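Local coordinates for polycomb protein Pcl (Drosophila melanogaster, PDB 5OQD) that helps establish Polycomb repression of homeotic genes as part of the early-embryonic Esc/E(z) histone H3 methyltransferase complex, at residues B[49-54]-B[181-186]; B[82-87]-B[192-197]; B[94-99]-B[145-150]; B[121-126]-B[141-146]; B[158-161]-B[167-170]. One frame throughout, in Å; residues are numbered along the deposited sequence.

In the fold
Reading from the N terminus, the zinc-bound second PHD finger opens contact 1 at 49-54, and contact 2 opens on strand 84-87. The chain then enters the winged-helix domain. Contact 3 starts on helix 92-104 and contact 4 on helix 114-125; both close on helix 140-153, where they share Glu-145 and Arg-146 and join three helices into one core. Contact 5 follows in series, a short hairpin loop whose strand 158-161 leans on that core. Only afterwards does the chain return to the finger, closing contact 1 at 181-186 and contact 2 at 192-197. These two long loops cross, and contacts 3, 4 and 5 lie within both.

Contact 1: B[49-54]-B[181-186]; sequences RNWFHT and IPKVFL. With ZN (zinc ion), chain K.
Arg-49 lies across the ring of Phe-185, joining the PHD finger to the chain that returns from the winged-helix domain. Its CD sits over the ring centre, 3.8 Å from the Phe-185 centroid, in a CH-pi contact, and CG approaches the rim, 3.5 Å from Phe-185 CE1. Beyond them the guanidinium stacks nearly flat on the same face, its plane 19° from that of the ring; Arg-49 CZ stands 4.3 Å from the Phe-185 centroid, a cation-pi interaction displaced from the ring normal. The chain is extended from CG to NE, which carries the guanidinium across the face toward Phe-185 CB. A second, smaller touch brings Lys-183 NZ obliquely to the indole, 3.5 Å from Trp-51 CH2, while the ammonium is hydrogen-bonded to Gln-44 OE1. Further out, Gln-44 NE2 bonds to Arg-49 O, so one amide steadies both halves of the contact. At the far end of the segment His-53 ND1 binds a zinc ion together with Cys-30, Cys-32 and Cys-56. The contact lies at the surface: strand 51-53 pairs with strand 42-44, Phe-185 rests on Gln-44 of the latter, and Val-184 and Leu-186 pack on Leu-197 of helix 194-200.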
# COMPACT_ATOMS: atom_id res chain seq x y z
N ARG B 49 -7.02 -17.59 -1.20
CA ARG B 49 -7.64 -16.44 -0.54
C ARG B 49 -7.55 -16.50 0.99
O ARG B 49 -8.31 -15.84 1.69
CB ARG B 49 -9.10 -16.29 -0.96
CG ARG B 49 -9.30 -16.30 -2.47
CD ARG B 49 -10.76 -16.11 -2.83
NE ARG B 49 -10.99 -16.28 -4.27
CZ ARG B 49 -12.19 -16.25 -4.84
NH1 ARG B 49 -13.27 -16.06 -4.10
NH2 ARG B 49 -12.30 -16.42 -6.15
N ASN B 50 -6.61 -17.29 1.50
CA ASN B 50 -6.34 -17.32 2.93
C ASN B 50 -5.32 -16.24 3.30
O ASN B 50 -4.55 -15.79 2.46
CB ASN B 50 -5.83 -18.70 3.37
CG ASN B 50 -6.93 -19.74 3.39
OD1 ASN B 50 -8.05 -19.48 3.81
ND2 ASN B 50 -6.60 -20.95 2.93
N TRP B 51 -5.34 -15.83 4.57
CA TRP B 51 -4.42 -14.80 5.04
C TRP B 51 -3.22 -15.43 5.76
O TRP B 51 -3.35 -16.45 6.44
CB TRP B 51 -5.14 -13.81 5.95
CG TRP B 51 -6.28 -13.11 5.28
CD1 TRP B 51 -7.57 -13.53 5.18
CD2 TRP B 51 -6.22 -11.84 4.60
NE1 TRP B 51 -8.32 -12.62 4.49
CE2 TRP B 51 -7.52 -11.57 4.12
CE3 TRP B 51 -5.20 -10.92 4.36
CZ2 TRP B 51 -7.82 -10.41 3.41
CZ3 TRP B 51 -5.50 -9.77 3.65
CH2 TRP B 51 -6.80 -9.53 3.19
N PHE B 52 -2.06 -14.81 5.60
CA PHE B 52 -0.82 -15.35 6.15
C PHE B 52 -0.00 -14.27 6.86
O PHE B 52 0.07 -13.13 6.40
CB PHE B 52 0.04 -15.97 5.04
CG PHE B 52 -0.61 -17.14 4.35
CD1 PHE B 52 -1.56 -16.94 3.36
CD2 PHE B 52 -0.25 -18.44 4.68
CE1 PHE B 52 -2.15 -18.01 2.72
CE2 PHE B 52 -0.84 -19.51 4.04
CZ PHE B 52 -1.79 -19.30 3.06
N HIS B 53 0.61 -14.63 7.99
CA HIS B 53 1.62 -13.77 8.59
C HIS B 53 2.86 -13.82 7.71
O HIS B 53 3.20 -14.87 7.17
CB HIS B 53 1.97 -14.21 10.01
CG HIS B 53 0.81 -14.18 10.96
ND1 HIS B 53 0.33 -15.31 11.58
CD2 HIS B 53 0.05 -13.15 11.41
CE1 HIS B 53 -0.68 -14.98 12.36
NE2 HIS B 53 -0.88 -13.68 12.27
N THR B 54 3.54 -12.69 7.55
CA THR B 54 4.73 -12.65 6.72
C THR B 54 5.78 -13.56 7.31
O THR B 54 6.49 -14.26 6.59
CB THR B 54 5.31 -11.24 6.57
OG1 THR B 54 5.10 -10.51 7.78
CG2 THR B 54 4.64 -10.52 5.44
N ILE B 181 -6.05 -1.03 -2.26
CA ILE B 181 -5.24 -1.96 -3.04
C ILE B 181 -6.13 -2.90 -3.84
O ILE B 181 -7.06 -3.49 -3.30
CB ILE B 181 -4.30 -2.78 -2.12
CG1 ILE B 181 -3.42 -1.84 -1.30
CG2 ILE B 181 -3.45 -3.75 -2.93
CD1 ILE B 181 -2.40 -2.54 -0.45
N PRO B 182 -5.85 -3.03 -5.15
CA PRO B 182 -6.65 -3.90 -6.02
C PRO B 182 -6.55 -5.37 -5.62
O PRO B 182 -5.45 -5.88 -5.38
CB PRO B 182 -6.05 -3.67 -7.41
CG PRO B 182 -4.66 -3.19 -7.14
CD PRO B 182 -4.77 -2.36 -5.89
N LYS B 183 -7.69 -6.04 -5.54
CA LYS B 183 -7.73 -7.45 -5.18
C LYS B 183 -7.36 -8.32 -6.37
O LYS B 183 -7.86 -8.13 -7.48
CB LYS B 183 -9.12 -7.84 -4.67
CG LYS B 183 -9.37 -7.49 -3.22
CD LYS B 183 -8.69 -8.48 -2.28
CE LYS B 183 -9.24 -8.34 -0.87
NZ LYS B 183 -8.37 -9.00 0.14
N VAL B 184 -6.47 -9.28 -6.13
CA VAL B 184 -6.06 -10.21 -7.17
C VAL B 184 -6.47 -11.64 -6.81
O VAL B 184 -5.88 -12.26 -5.93
CB VAL B 184 -4.53 -10.16 -7.39
CG1 VAL B 184 -4.15 -10.97 -8.61
CG2 VAL B 184 -4.07 -8.72 -7.54
N PHE B 185 -7.51 -12.13 -7.48
CA PHE B 185 -7.97 -13.50 -7.29
C PHE B 185 -7.81 -14.31 -8.57
O PHE B 185 -8.44 -14.02 -9.59
CB PHE B 185 -9.43 -13.53 -6.83
CG PHE B 185 -9.63 -13.10 -5.40
CD1 PHE B 185 -8.64 -13.31 -4.46
CD2 PHE B 185 -10.81 -12.48 -5.01
CE1 PHE B 185 -8.82 -12.91 -3.15
CE2 PHE B 185 -11.00 -12.08 -3.70
CZ PHE B 185 -10.00 -12.30 -2.77
N LEU B 186 -6.96 -15.33 -8.52
CA LEU B 186 -6.74 -16.21 -9.67
C LEU B 186 -7.54 -17.50 -9.53
O LEU B 186 -7.83 -17.94 -8.42
CB LEU B 186 -5.26 -16.53 -9.83
CG LEU B 186 -4.41 -15.63 -10.74
CD1 LEU B 186 -4.34 -14.22 -10.19
CD2 LEU B 186 -3.01 -16.21 -10.90
ZN ZN K . 0.69 -17.17 10.81
O HOH W 1 -9.38 -17.54 -5.77

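Contact 2: B[82-87]-B[192-197]; sequences IEFVRR and LSDELL
Phe-84 of strand 84-87 packs on Leu-192, the residue that leads into the N-cap of helix 194-200. The strand forms a two-stranded antiparallel hairpin with strand 71-74 at the PHD finger, and the helix near the end of the modelled chain lies against it. From the backbone outward, Phe-84 CB is 3.9 Å from Leu-192 CD1, and CG comes closer to the same methyl. With CG anti to the backbone N (chi1 -179°), the ring swings out toward the turn before the helix, where ring and leucine lie alongside each other, pointing opposite ways. Along one side of the ring the second methyl takes over: Phe-84 CE2 is 3.7 Å from Leu-192 CD2, which rides above the face, offset toward the rim, as a CH-pi donor 4.0 Å from the Phe-84 centroid. The same CE2 meets Leu-197 CD1 loosely and at an oblique angle, at 4.4 Å. At the far end Phe-84 CZ lies 3.6 Å from Leu-192 O, and Asp-194 OD1 stands at the ring edge, near its plane. The contact is chiefly apolar and no hydrogen bond crosses it, although these two oxygens lie near one end of the ring. Leu-192 also touches Cys-74 and Asn-79, and its side chain is about 9 Å from a bound zinc ion. The helix start is held by an N-cap bond: Ser-193 OG accepts from Leu-196 N over 3.0 Å.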
# COMPACT_ATOMS: atom_id res chain seq x y z
N ILE B 82 6.06 -23.91 -4.14
CA ILE B 82 6.94 -22.77 -4.36
C ILE B 82 6.23 -21.45 -4.05
O ILE B 82 5.31 -21.05 -4.76
CB ILE B 82 7.45 -22.73 -5.82
CG1 ILE B 82 8.14 -24.05 -6.17
CG2 ILE B 82 8.39 -21.55 -6.03
CD1 ILE B 82 8.59 -24.14 -7.61
N GLU B 83 6.67 -20.78 -2.99
CA GLU B 83 6.05 -19.53 -2.58
C GLU B 83 6.27 -18.44 -3.63
O GLU B 83 7.38 -18.27 -4.13
CB GLU B 83 6.60 -19.07 -1.22
CG GLU B 83 5.77 -17.98 -0.57
CD GLU B 83 6.38 -17.47 0.72
OE1 GLU B 83 7.10 -16.45 0.66
OE2 GLU B 83 6.13 -18.07 1.78
N PHE B 84 5.20 -17.73 -3.96
CA PHE B 84 5.25 -16.70 -4.99
C PHE B 84 4.96 -15.32 -4.43
O PHE B 84 3.83 -15.05 -4.00
CB PHE B 84 4.27 -17.03 -6.12
CG PHE B 84 4.28 -16.04 -7.25
CD1 PHE B 84 5.16 -16.18 -8.31
CD2 PHE B 84 3.40 -14.97 -7.26
CE1 PHE B 84 5.17 -15.27 -9.35
CE2 PHE B 84 3.40 -14.05 -8.30
CZ PHE B 84 4.29 -14.21 -9.35
N VAL B 85 5.96 -14.46 -4.42
CA VAL B 85 5.77 -13.07 -4.01
C VAL B 85 6.22 -12.12 -5.12
O VAL B 85 7.22 -12.36 -5.79
CB VAL B 85 6.53 -12.74 -2.71
CG1 VAL B 85 5.92 -13.49 -1.54
CG2 VAL B 85 8.01 -13.06 -2.84
N ARG B 86 5.40 -11.13 -5.40
CA ARG B 86 5.81 -10.07 -6.30
C ARG B 86 5.39 -8.72 -5.77
O ARG B 86 4.26 -8.52 -5.37
CB ARG B 86 5.22 -10.29 -7.70
N ARG B 87 6.33 -7.80 -5.77
CA ARG B 87 6.07 -6.42 -5.37
C ARG B 87 5.39 -5.63 -6.48
O ARG B 87 5.84 -5.65 -7.63
CB ARG B 87 7.38 -5.74 -4.96
CG ARG B 87 7.27 -4.24 -4.75
CD ARG B 87 7.38 -3.86 -3.28
NE ARG B 87 6.07 -3.64 -2.68
CZ ARG B 87 5.87 -2.96 -1.55
NH1 ARG B 87 6.90 -2.44 -0.90
NH2 ARG B 87 4.65 -2.81 -1.07
N LEU B 192 0.86 -18.36 -13.24
CA LEU B 192 1.17 -17.20 -12.41
C LEU B 192 2.14 -16.25 -13.09
O LEU B 192 2.96 -15.61 -12.43
CB LEU B 192 1.76 -17.66 -11.07
CG LEU B 192 0.86 -17.49 -9.84
CD1 LEU B 192 1.50 -18.13 -8.63
CD2 LEU B 192 0.58 -16.01 -9.59
N SER B 193 2.03 -16.14 -14.41
CA SER B 193 2.92 -15.28 -15.17
C SER B 193 2.67 -13.81 -14.86
O SER B 193 1.54 -13.40 -14.58
CB SER B 193 2.76 -15.53 -16.67
OG SER B 193 1.50 -15.07 -17.13
N ASP B 194 3.74 -13.01 -14.92
CA ASP B 194 3.62 -11.57 -14.77
C ASP B 194 2.80 -11.00 -15.92
O ASP B 194 2.12 -9.99 -15.77
CB ASP B 194 5.00 -10.91 -14.73
CG ASP B 194 5.84 -11.39 -13.56
OD1 ASP B 194 5.52 -12.45 -12.99
OD2 ASP B 194 6.83 -10.70 -13.22
N GLU B 195 2.86 -11.68 -17.06
CA GLU B 195 2.10 -11.30 -18.24
C GLU B 195 0.60 -11.35 -17.96
O GLU B 195 -0.14 -10.45 -18.35
CB GLU B 195 2.45 -12.21 -19.42
N LEU B 196 0.16 -12.41 -17.29
CA LEU B 196 -1.25 -12.60 -16.99
C LEU B 196 -1.76 -11.57 -15.98
O LEU B 196 -2.86 -11.04 -16.12
CB LEU B 196 -1.51 -14.01 -16.47
CG LEU B 196 -2.97 -14.35 -16.16
CD1 LEU B 196 -3.84 -14.12 -17.39
CD2 LEU B 196 -3.10 -15.79 -15.68
N LEU B 197 -0.94 -11.31 -14.96
CA LEU B 197 -1.31 -10.35 -13.92
C LEU B 197 -1.48 -8.94 -14.48
O LEU B 197 -2.32 -8.17 -14.00
CB LEU B 197 -0.25 -10.34 -12.81
CG LEU B 197 -0.10 -11.62 -11.99
CD1 LEU B 197 1.02 -11.48 -10.97
CD2 LEU B 197 -1.41 -11.97 -11.30

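Contact 3: B[94-99]-B[145-150]; sequences DVLHIA and ERLKQT
Leu-96 and Leu-147 both carry CG beside the backbone N and anti to the carbonyl carbon (chi1 -72° in each), which points the leucine ends at each other between helices 92-104 and 140-153. Leu-96 CD2 and Leu-147 CD2 meet there at 3.9 Å, with the side chains crossing obliquely. The other branch of Leu-96 has a different partner: its CD1 touches Thr-150 CG2 at 3.8 Å, one turn further along the second helix. Leu-96 is thus forked over two neighbouring positions, one methyl for each. Thr-150 can offer its methyl because CG2 lies anti to the backbone N, while its hydroxyl turns back into its own helix. There Thr-150 OG1 donates to Arg-146 O over 2.6 Å. The same carbonyl accepts the helical bond from Thr-150 N, and the two donors reach it from opposite faces of its plane. Ile-122 of helix 114-125 packs on both leucines and completes a buried cluster of three helices, the core expected of a winged-helix domain; Trp-92 touches Leu-147 and Thr-150 from its own position on helix 92-104. Across the interface there is no polar bond. The attraction is therefore dispersion and exclusion of water, and the Thr-150 hydroxyl is satisfied within its helix, leaving a hydrocarbon surface toward Leu-96.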
# COMPACT_ATOMS: atom_id res chain seq x y z
N ASP B 94 -0.86 6.20 -3.87
CA ASP B 94 -0.53 5.14 -2.93
C ASP B 94 0.52 5.56 -1.90
O ASP B 94 0.41 5.24 -0.73
CB ASP B 94 -0.07 3.89 -3.69
CG ASP B 94 -1.05 3.47 -4.76
OD1 ASP B 94 -2.27 3.55 -4.52
OD2 ASP B 94 -0.62 3.07 -5.85
N VAL B 95 1.52 6.30 -2.35
CA VAL B 95 2.54 6.86 -1.48
C VAL B 95 1.93 7.85 -0.48
O VAL B 95 2.25 7.82 0.71
CB VAL B 95 3.64 7.56 -2.29
CG1 VAL B 95 4.60 8.30 -1.36
CG2 VAL B 95 4.39 6.56 -3.15
N LEU B 96 1.05 8.71 -0.98
CA LEU B 96 0.40 9.71 -0.15
C LEU B 96 -0.52 9.08 0.88
O LEU B 96 -0.56 9.52 2.03
CB LEU B 96 -0.38 10.70 -1.02
CG LEU B 96 0.45 11.68 -1.85
CD1 LEU B 96 -0.42 12.43 -2.84
CD2 LEU B 96 1.18 12.65 -0.93
N HIS B 97 -1.27 8.06 0.47
CA HIS B 97 -2.18 7.37 1.38
C HIS B 97 -1.38 6.64 2.45
O HIS B 97 -1.76 6.64 3.62
CB HIS B 97 -3.08 6.40 0.62
CG HIS B 97 -4.29 5.97 1.39
ND1 HIS B 97 -5.54 5.87 0.83
CD2 HIS B 97 -4.44 5.61 2.69
CE1 HIS B 97 -6.41 5.47 1.74
NE2 HIS B 97 -5.76 5.31 2.88
N ILE B 98 -0.28 6.01 2.05
CA ILE B 98 0.62 5.34 2.99
C ILE B 98 1.19 6.35 3.98
O ILE B 98 1.27 6.09 5.18
CB ILE B 98 1.77 4.63 2.25
CG1 ILE B 98 1.27 3.34 1.60
CG2 ILE B 98 2.91 4.31 3.21
CD1 ILE B 98 2.31 2.63 0.77
N ALA B 99 1.59 7.51 3.46
CA ALA B 99 2.16 8.57 4.29
C ALA B 99 1.17 9.05 5.35
O ALA B 99 1.49 9.12 6.53
CB ALA B 99 2.62 9.73 3.43
N GLU B 145 4.52 19.87 -7.12
CA GLU B 145 3.35 20.16 -7.95
C GLU B 145 2.60 18.88 -8.31
O GLU B 145 1.37 18.88 -8.36
CB GLU B 145 3.76 20.90 -9.22
CG GLU B 145 4.47 22.22 -8.97
CD GLU B 145 3.59 23.22 -8.24
OE1 GLU B 145 2.35 23.15 -8.37
OE2 GLU B 145 4.15 24.09 -7.53
N ARG B 146 3.34 17.81 -8.55
CA ARG B 146 2.74 16.52 -8.86
C ARG B 146 1.96 15.99 -7.66
O ARG B 146 0.88 15.41 -7.82
CB ARG B 146 3.82 15.51 -9.28
CG ARG B 146 3.31 14.10 -9.48
CD ARG B 146 2.16 14.04 -10.48
NE ARG B 146 2.61 14.29 -11.85
CZ ARG B 146 1.79 14.45 -12.88
NH1 ARG B 146 0.48 14.41 -12.70
NH2 ARG B 146 2.28 14.66 -14.09
N LEU B 147 2.49 16.20 -6.46
CA LEU B 147 1.82 15.76 -5.24
C LEU B 147 0.59 16.62 -4.93
O LEU B 147 -0.43 16.11 -4.47
CB LEU B 147 2.78 15.79 -4.05
CG LEU B 147 3.88 14.72 -4.03
CD1 LEU B 147 4.71 14.83 -2.77
CD2 LEU B 147 3.27 13.33 -4.16
N LYS B 148 0.71 17.92 -5.18
CA LYS B 148 -0.41 18.84 -4.98
C LYS B 148 -1.59 18.46 -5.87
O LYS B 148 -2.74 18.45 -5.42
CB LYS B 148 0.01 20.28 -5.28
CG LYS B 148 0.77 20.96 -4.15
CD LYS B 148 1.11 22.40 -4.52
CE LYS B 148 1.73 23.15 -3.36
NZ LYS B 148 2.18 24.51 -3.76
N GLN B 149 -1.30 18.14 -7.12
CA GLN B 149 -2.34 17.81 -8.09
C GLN B 149 -2.97 16.45 -7.78
O GLN B 149 -4.19 16.29 -7.93
CB GLN B 149 -1.77 17.81 -9.51
CG GLN B 149 -2.82 17.63 -10.58
CD GLN B 149 -3.95 18.64 -10.47
OE1 GLN B 149 -3.72 19.81 -10.16
NE2 GLN B 149 -5.17 18.19 -10.70
N THR B 150 -2.15 15.50 -7.36
CA THR B 150 -2.63 14.16 -7.01
C THR B 150 -3.66 14.23 -5.89
O THR B 150 -4.70 13.57 -5.93
CB THR B 150 -1.47 13.24 -6.59
OG1 THR B 150 -0.49 13.19 -7.63
CG2 THR B 150 -1.98 11.83 -6.30

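Contact 4: B[121-126]-B[141-146]; sequences FILEQR and TALMER
The guanidinium of Arg-126 receives Leu-143 CD2 on one face, the methyl standing 3.7 Å above the plane and offset toward the rim. The methyl comes nearest to NH2, with Leu-143 CD2 3.8 Å from Arg-126 NH2, and CZ is almost as close. Around the group, Arg-126 NH1 donates to Leu-138 O and, weakly, to Trp-135 O, both in the connection from helix 114-125 to helix 140-153, which includes short helix 133-136. These carbonyls hold the guanidinium while the leucine presses on its face. The two side chains approach head-on: Leu-143 stretches out with CG anti to the backbone N (chi1 176°), and the arginine chain bends twice on its way to meet it. Leu-123 joins more loosely, its CD2 4.5 Å from Leu-143 CD2. The helices themselves stay well apart, with the nearest CA atoms, those of Leu-123 and Leu-143, 10.1 Å from each other, so long side chains have to span the gap. Leu-143 also packs on Trp-92 and Trp-119, and Ile-122 on Leu-96, which ties this pairing of helices 114-125 and 140-153 to helix 92-104. The Leu-143 methyl thus lies over the flat face of the cation, leaving the in-plane N-H directions for polar partners: NH1 is engaged by the Leu-138 carbonyl and more weakly by that of Trp-135, and the contact with Leu-143 is van der Waals packing.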
# COMPACT_ATOMS: atom_id res chain seq x y z
N PHE B 121 8.46 13.03 4.96
CA PHE B 121 8.28 11.59 5.10
C PHE B 121 8.44 10.85 3.79
O PHE B 121 9.09 9.82 3.73
CB PHE B 121 6.90 11.32 5.71
CG PHE B 121 6.52 9.87 5.71
CD1 PHE B 121 6.46 9.17 6.89
CD2 PHE B 121 6.20 9.23 4.53
CE1 PHE B 121 6.09 7.84 6.90
CE2 PHE B 121 5.85 7.90 4.53
CZ PHE B 121 5.79 7.20 5.72
N ILE B 122 7.85 11.39 2.73
CA ILE B 122 7.98 10.79 1.41
C ILE B 122 9.43 10.84 0.97
O ILE B 122 9.95 9.90 0.37
CB ILE B 122 7.12 11.53 0.37
CG1 ILE B 122 5.64 11.36 0.71
CG2 ILE B 122 7.40 11.01 -1.02
CD1 ILE B 122 4.72 11.96 -0.33
N LEU B 123 10.09 11.94 1.29
CA LEU B 123 11.49 12.10 0.94
C LEU B 123 12.32 11.05 1.67
O LEU B 123 13.25 10.49 1.10
CB LEU B 123 11.96 13.51 1.29
CG LEU B 123 11.41 14.60 0.37
CD1 LEU B 123 11.67 15.98 0.94
CD2 LEU B 123 12.00 14.48 -1.02
N GLU B 124 11.96 10.78 2.92
CA GLU B 124 12.67 9.76 3.67
C GLU B 124 12.51 8.39 3.04
O GLU B 124 13.46 7.63 2.93
CB GLU B 124 12.14 9.70 5.10
CG GLU B 124 12.49 10.91 5.95
CD GLU B 124 11.81 10.90 7.30
OE1 GLU B 124 11.31 9.83 7.70
OE2 GLU B 124 11.77 11.95 7.96
N GLN B 125 11.29 8.09 2.60
CA GLN B 125 10.98 6.75 2.11
C GLN B 125 11.03 6.58 0.60
O GLN B 125 10.71 5.51 0.10
CB GLN B 125 9.63 6.29 2.64
CG GLN B 125 9.61 6.10 4.14
CD GLN B 125 10.61 5.06 4.60
OE1 GLN B 125 10.79 4.03 3.95
NE2 GLN B 125 11.26 5.32 5.72
N ARG B 126 11.44 7.61 -0.11
CA ARG B 126 11.37 7.57 -1.55
C ARG B 126 12.22 6.43 -2.07
O ARG B 126 11.84 5.73 -3.00
CB ARG B 126 11.83 8.90 -2.13
CG ARG B 126 12.19 8.86 -3.60
CD ARG B 126 11.45 9.93 -4.37
NE ARG B 126 11.96 11.26 -4.07
CZ ARG B 126 12.44 12.08 -4.99
NH1 ARG B 126 12.47 11.71 -6.26
NH2 ARG B 126 12.89 13.28 -4.65
N THR B 141 10.82 20.32 -6.95
CA THR B 141 9.79 21.28 -7.33
C THR B 141 8.73 20.62 -8.20
O THR B 141 7.53 20.85 -8.01
CB THR B 141 10.39 22.49 -8.08
OG1 THR B 141 11.25 22.02 -9.14
CG2 THR B 141 11.20 23.37 -7.14
N ALA B 142 9.17 19.80 -9.14
CA ALA B 142 8.26 19.06 -10.01
C ALA B 142 7.49 18.02 -9.20
O ALA B 142 6.35 17.68 -9.53
CB ALA B 142 9.02 18.40 -11.15
N LEU B 143 8.13 17.53 -8.15
CA LEU B 143 7.53 16.54 -7.26
C LEU B 143 6.43 17.18 -6.42
O LEU B 143 5.39 16.56 -6.18
CB LEU B 143 8.59 15.92 -6.36
CG LEU B 143 8.10 14.93 -5.29
CD1 LEU B 143 7.25 13.83 -5.91
CD2 LEU B 143 9.28 14.34 -4.54
N MET B 144 6.68 18.40 -5.96
CA MET B 144 5.71 19.13 -5.14
C MET B 144 4.40 19.37 -5.90
O MET B 144 3.32 19.11 -5.37
CB MET B 144 6.29 20.46 -4.68
CG MET B 144 6.99 20.41 -3.34
SD MET B 144 5.85 20.00 -2.01
CE MET B 144 4.59 21.26 -2.26
N GLU B 145 4.52 19.87 -7.12
CA GLU B 145 3.35 20.16 -7.95
C GLU B 145 2.60 18.88 -8.31
O GLU B 145 1.37 18.88 -8.36
CB GLU B 145 3.76 20.90 -9.22
CG GLU B 145 4.47 22.22 -8.97
CD GLU B 145 3.59 23.22 -8.24
OE1 GLU B 145 2.35 23.15 -8.37
OE2 GLU B 145 4.15 24.09 -7.53
N ARG B 146 3.34 17.81 -8.55
CA ARG B 146 2.74 16.52 -8.86
C ARG B 146 1.96 15.99 -7.66
O ARG B 146 0.88 15.41 -7.82
CB ARG B 146 3.82 15.51 -9.28
CG ARG B 146 3.31 14.10 -9.48
CD ARG B 146 2.16 14.04 -10.48
NE ARG B 146 2.61 14.29 -11.85
CZ ARG B 146 1.79 14.45 -12.88
NH1 ARG B 146 0.48 14.41 -12.70
NH2 ARG B 146 2.28 14.66 -14.09

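Contact 5: B[158-161]-B[167-170]; sequences FVCG and APAF
Gly-161 and Phe-170 form an antiparallel hydrogen-bonded pair where strand 158-161 and the chain entering strand 170-173 come together, at the base of the wing of the winged-helix domain. Both main-chain groups of each residue are used. Phe-170 N donates to Gly-161 O over 3.0 Å with an N-H...O angle of 145°. In the other direction Gly-161 N donates to Phe-170 O; the modelled length, 2.5 Å, is very short and its exact value doubtful, but the bond is nearly straight. Phe-170 O has a further neighbour in Cys-160 CA, 3.3 Å away, a CA-H...O contact beside the N-H...O bond. Gly-161 O is likewise crowded by carbon: it lies 3.3 Å from Phe-170 CB and 3.4 Å from Pro-168 CB, and it sits in the plane of the phenyl ring at its edge. The Phe-170 ring itself meets His-113 edge-to-face. Next to the pair, Cys-160 SG touches Pro-168 CB at 3.6 Å; the sulfur lies anti to the backbone N (chi1 -179°), which carries it to the proline. The strand pair continues with the backbone bond between Val-159 and Ala-172, and Ala-169 bonds through its backbone to Leu-114, while Phe-158 packs on Leu-96 and Val-93 of helix 92-104. The wing is probably part of the DNA-binding surface, as in related Polycomblike proteins. The chemistry is mostly that of main-chain amides: reciprocal bonds fix the hairpin at its neck, with the proline and the cysteine sulfur beside them and the phenyl ring turned away toward His-113.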
# COMPACT_ATOMS: atom_id res chain seq x y z
N PHE B 158 -8.77 12.31 0.02
CA PHE B 158 -8.01 13.30 0.78
C PHE B 158 -8.77 14.62 0.98
O PHE B 158 -9.25 15.22 0.01
CB PHE B 158 -6.68 13.60 0.09
CG PHE B 158 -5.88 12.37 -0.25
CD1 PHE B 158 -5.46 11.50 0.75
CD2 PHE B 158 -5.54 12.08 -1.56
CE1 PHE B 158 -4.73 10.37 0.44
CE2 PHE B 158 -4.81 10.96 -1.87
CZ PHE B 158 -4.40 10.10 -0.87
N VAL B 159 -8.87 15.06 2.23
CA VAL B 159 -9.41 16.38 2.52
C VAL B 159 -8.29 17.41 2.50
O VAL B 159 -7.20 17.15 3.00
CB VAL B 159 -10.10 16.45 3.90
CG1 VAL B 159 -10.53 17.88 4.20
CG2 VAL B 159 -11.27 15.52 3.95
N CYS B 160 -8.57 18.57 1.93
CA CYS B 160 -7.62 19.67 1.96
C CYS B 160 -8.01 20.66 3.05
O CYS B 160 -9.18 21.02 3.18
CB CYS B 160 -7.57 20.37 0.60
SG CYS B 160 -6.39 21.74 0.52
N GLY B 161 -7.03 21.08 3.84
CA GLY B 161 -7.28 22.02 4.93
C GLY B 161 -6.54 23.33 4.73
O GLY B 161 -5.39 23.34 4.29
N ALA B 167 -2.70 30.19 2.45
CA ALA B 167 -2.99 29.26 1.37
C ALA B 167 -3.06 27.86 1.96
O ALA B 167 -2.36 27.56 2.92
CB ALA B 167 -1.91 29.34 0.30
N PRO B 168 -3.98 26.99 1.35
CA PRO B 168 -4.11 25.70 2.05
C PRO B 168 -2.87 24.83 1.92
O PRO B 168 -2.38 24.62 0.82
CB PRO B 168 -5.28 25.03 1.35
CG PRO B 168 -5.15 25.46 -0.05
CD PRO B 168 -4.93 26.92 0.13
N ALA B 169 -2.38 24.33 3.04
CA ALA B 169 -1.23 23.43 3.05
C ALA B 169 -1.49 22.15 3.83
O ALA B 169 -0.56 21.40 4.10
CB ALA B 169 -0.01 24.15 3.58
N PHE B 170 -2.74 21.90 4.19
CA PHE B 170 -3.06 20.80 5.08
C PHE B 170 -3.88 19.70 4.42
O PHE B 170 -4.84 19.97 3.71
CB PHE B 170 -3.79 21.31 6.32
CG PHE B 170 -2.89 22.01 7.30
CD1 PHE B 170 -2.06 21.30 8.14
CD2 PHE B 170 -2.87 23.39 7.37
CE1 PHE B 170 -1.24 21.95 9.03
CE2 PHE B 170 -2.05 24.04 8.26
CZ PHE B 170 -1.23 23.32 9.09